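Local coordinates for cell wall surface anchor family protein (Streptococcus agalactiae, PDB 3PHS) that serves as the minor pilin GBS52 of a Gram-positive pilus, in which an IgG-like domain mediates adhesion to lung epithelial cells, at residues His13-Val18 and Lys125-Lys130. Numbering follows the deposited sequence.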
loop_
_atom_site.group_PDB
_atom_site.type_symbol
_atom_site.label_atom_id
_atom_site.label_comp_id
_atom_site.label_asym_id
_atom_site.label_seq_id
_atom_site.Cartn_x
_atom_site.Cartn_y
_atom_site.Cartn_z
ATOM N N HIS A 13 21.353 -23.793 4.379
ATOM C CA HIS A 13 20.285 -23.847 5.395
ATOM C C HIS A 13 18.914 -23.724 4.751
ATOM O O HIS A 13 18.790 -23.251 3.619
ATOM C CB HIS A 13 20.430 -22.719 6.432
ATOM C CG HIS A 13 21.804 -22.605 7.009
ATOM N ND1 HIS A 13 22.355 -23.578 7.811
ATOM C CD2 HIS A 13 22.745 -21.639 6.883
ATOM C CE1 HIS A 13 23.582 -23.218 8.154
ATOM N NE2 HIS A 13 23.839 -22.041 7.609
ATOM N N GLN A 14 17.896 -24.148 5.491
ATOM C CA GLN A 14 16.510 -24.058 5.058
ATOM C C GLN A 14 15.943 -22.789 5.630
ATOM O O GLN A 14 16.208 -22.458 6.776
ATOM C CB GLN A 14 15.718 -25.221 5.643
ATOM C CG GLN A 14 16.265 -26.572 5.257
ATOM C CD GLN A 14 16.217 -26.753 3.786
ATOM O OE1 GLN A 14 17.213 -26.553 3.080
ATOM N NE2 GLN A 14 15.045 -27.123 3.291
ATOM N N LEU A 15 15.159 -22.084 4.832
ATOM C CA LEU A 15 14.406 -20.942 5.340
ATOM C C LEU A 15 12.962 -21.093 4.914
ATOM O O LEU A 15 12.692 -21.391 3.748
ATOM C CB LEU A 15 14.980 -19.644 4.765
ATOM C CG LEU A 15 14.194 -18.363 5.027
ATOM C CD1 LEU A 15 14.130 -18.042 6.524
ATOM C CD2 LEU A 15 14.801 -17.182 4.253
ATOM N N THR A 16 12.040 -20.876 5.858
ATOM C CA THR A 16 10.604 -20.979 5.583
ATOM C C THR A 16 9.979 -19.675 5.999
ATOM O O THR A 16 10.151 -19.261 7.129
ATOM C CB THR A 16 9.935 -22.129 6.390
ATOM O OG1 THR A 16 10.546 -23.385 6.045
ATOM C CG2 THR A 16 8.418 -22.212 6.092
ATOM N N ILE A 17 9.277 -19.017 5.074
ATOM C CA ILE A 17 8.573 -17.772 5.384
ATOM C C ILE A 17 7.122 -18.158 5.515
ATOM O O ILE A 17 6.567 -18.746 4.593
ATOM C CB ILE A 17 8.710 -16.717 4.221
ATOM C CG1 ILE A 17 10.176 -16.367 3.884
ATOM C CG2 ILE A 17 7.890 -15.459 4.501
ATOM C CD1 ILE A 17 11.125 -16.388 4.969
ATOM N N VAL A 18 6.503 -17.838 6.653
ATOM C CA VAL A 18 5.107 -18.218 6.892
ATOM C C VAL A 18 4.258 -16.964 6.887
ATOM O O VAL A 18 4.384 -16.107 7.768
ATOM C CB VAL A 18 4.929 -19.000 8.232
ATOM C CG1 VAL A 18 3.527 -19.640 8.341
ATOM C CG2 VAL A 18 5.984 -20.100 8.362
ATOM N N LYS A 125 15.884 -21.610 9.547
ATOM C CA LYS A 125 15.060 -20.546 10.132
ATOM C C LYS A 125 13.618 -20.660 9.689
ATOM O O LYS A 125 13.342 -20.986 8.528
ATOM C CB LYS A 125 15.583 -19.164 9.698
ATOM C CG LYS A 125 16.936 -18.725 10.300
ATOM C CD LYS A 125 16.777 -18.301 11.750
ATOM C CE LYS A 125 18.078 -17.683 12.309
ATOM N NZ LYS A 125 18.009 -17.698 13.801
ATOM N N VAL A 126 12.708 -20.339 10.615
ATOM C CA VAL A 126 11.283 -20.180 10.298
ATOM C C VAL A 126 10.896 -18.745 10.707
ATOM O O VAL A 126 11.098 -18.336 11.847
ATOM C CB VAL A 126 10.413 -21.233 11.001
ATOM C CG1 VAL A 126 8.915 -21.011 10.691
ATOM C CG2 VAL A 126 10.841 -22.659 10.587
ATOM N N ILE A 127 10.369 -17.977 9.765
ATOM C CA ILE A 127 10.118 -16.563 10.038
ATOM C C ILE A 127 8.690 -16.200 9.653
ATOM O O ILE A 127 8.150 -16.733 8.676
ATOM C CB ILE A 127 11.122 -15.616 9.323
ATOM C CG1 ILE A 127 11.013 -15.749 7.838
ATOM C CG2 ILE A 127 12.620 -15.820 9.797
ATOM C CD1 ILE A 127 11.011 -14.422 7.205
ATOM N N TYR A 128 8.101 -15.302 10.440
ATOM C CA TYR A 128 6.723 -14.863 10.284
ATOM C C TYR A 128 6.766 -13.355 10.012
ATOM O O TYR A 128 6.884 -12.567 10.957
ATOM C CB TYR A 128 5.915 -15.157 11.559
ATOM C CG TYR A 128 5.773 -16.644 11.861
ATOM C CD1 TYR A 128 6.786 -17.333 12.538
ATOM C CD2 TYR A 128 4.654 -17.355 11.448
ATOM C CE1 TYR A 128 6.683 -18.728 12.789
ATOM C CE2 TYR A 128 4.532 -18.740 11.703
ATOM C CZ TYR A 128 5.560 -19.408 12.374
ATOM O OH TYR A 128 5.451 -20.755 12.638
ATOM N N PRO A 129 6.724 -12.941 8.725
ATOM C CA PRO A 129 6.800 -11.488 8.500
ATOM C C PRO A 129 5.612 -10.781 9.151
ATOM O O PRO A 129 4.559 -11.396 9.337
ATOM C CB PRO A 129 6.745 -11.361 6.970
ATOM C CG PRO A 129 7.283 -12.683 6.467
ATOM C CD PRO A 129 6.716 -13.687 7.448
ATOM N N LYS A 130 5.792 -9.512 9.504
ATOM C CA LYS A 130 4.716 -8.701 10.098
ATOM C C LYS A 130 3.824 -8.228 8.970
ATOM O O LYS A 130 4.289 -7.582 8.027
ATOM C CB LYS A 130 5.296 -7.511 10.865
ATOM C CG LYS A 130 6.222 -7.951 11.999
ATOM C CD LYS A 130 6.869 -6.768 12.731
ATOM C CE LYS A 130 7.974 -7.266 13.668
ATOM N NZ LYS A 130 8.888 -6.148 14.065
HETATM O O HOH W 1 12.865 -23.657 7.301
HETATM O O HOH W 2 3.413 -14.064 9.269
#
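T16 on strand 13-21 is hydrogen-bonded through both its backbone polar groups to the parallel strand 125-127. Its N-H goes to K125 O, and its carbonyl receives I127 N at 2.9 Å. On either side of this pair, K125 N donates to Q14 O, and V18 N reaches I127 O at 2.8 Å, nearly straight (167°). CA-H groups of L15, V126 and I17 add weaker contacts to the carbonyls of K125, T16 and I127.

Water enters at two points. One molecule joins T16 OG1 to K125 O, giving that carbonyl a second donor; another donates to V18 O and P129 O where the strand pairing has ended.

Apolar packing differs on the two faces. L15, I17 and I127 point into the domain. K125 meets L15 CD1 through its CB (3.7 Å), while its ammonium group runs out to E123 and E33. The chi1 of I17 (-58°) turns its CG2 branch away from the backbone N and against P129 CG, a tight 3.5 Å. F92 of the paired strand 89-95 and Y47 of the facing sheet's strand 46-52 pack against I17. Beside V126, the V18 side chain lies along the Y128 ring, CB 3.5 Å from CE2, with CG2 over the ring face in a CH-pi contact (4.3 Å to the centroid).

The four main-chain bonds join the first and last strands of the N-terminal domain, consistent with its Ig-like (IgG-rev) fold; 13-21 pairs antiparallel with 89-95 on its other edge. Backbone polarity thus fixes the register, while side chains divide between the buried L15, I17 and I127 and a side where V126 is exposed.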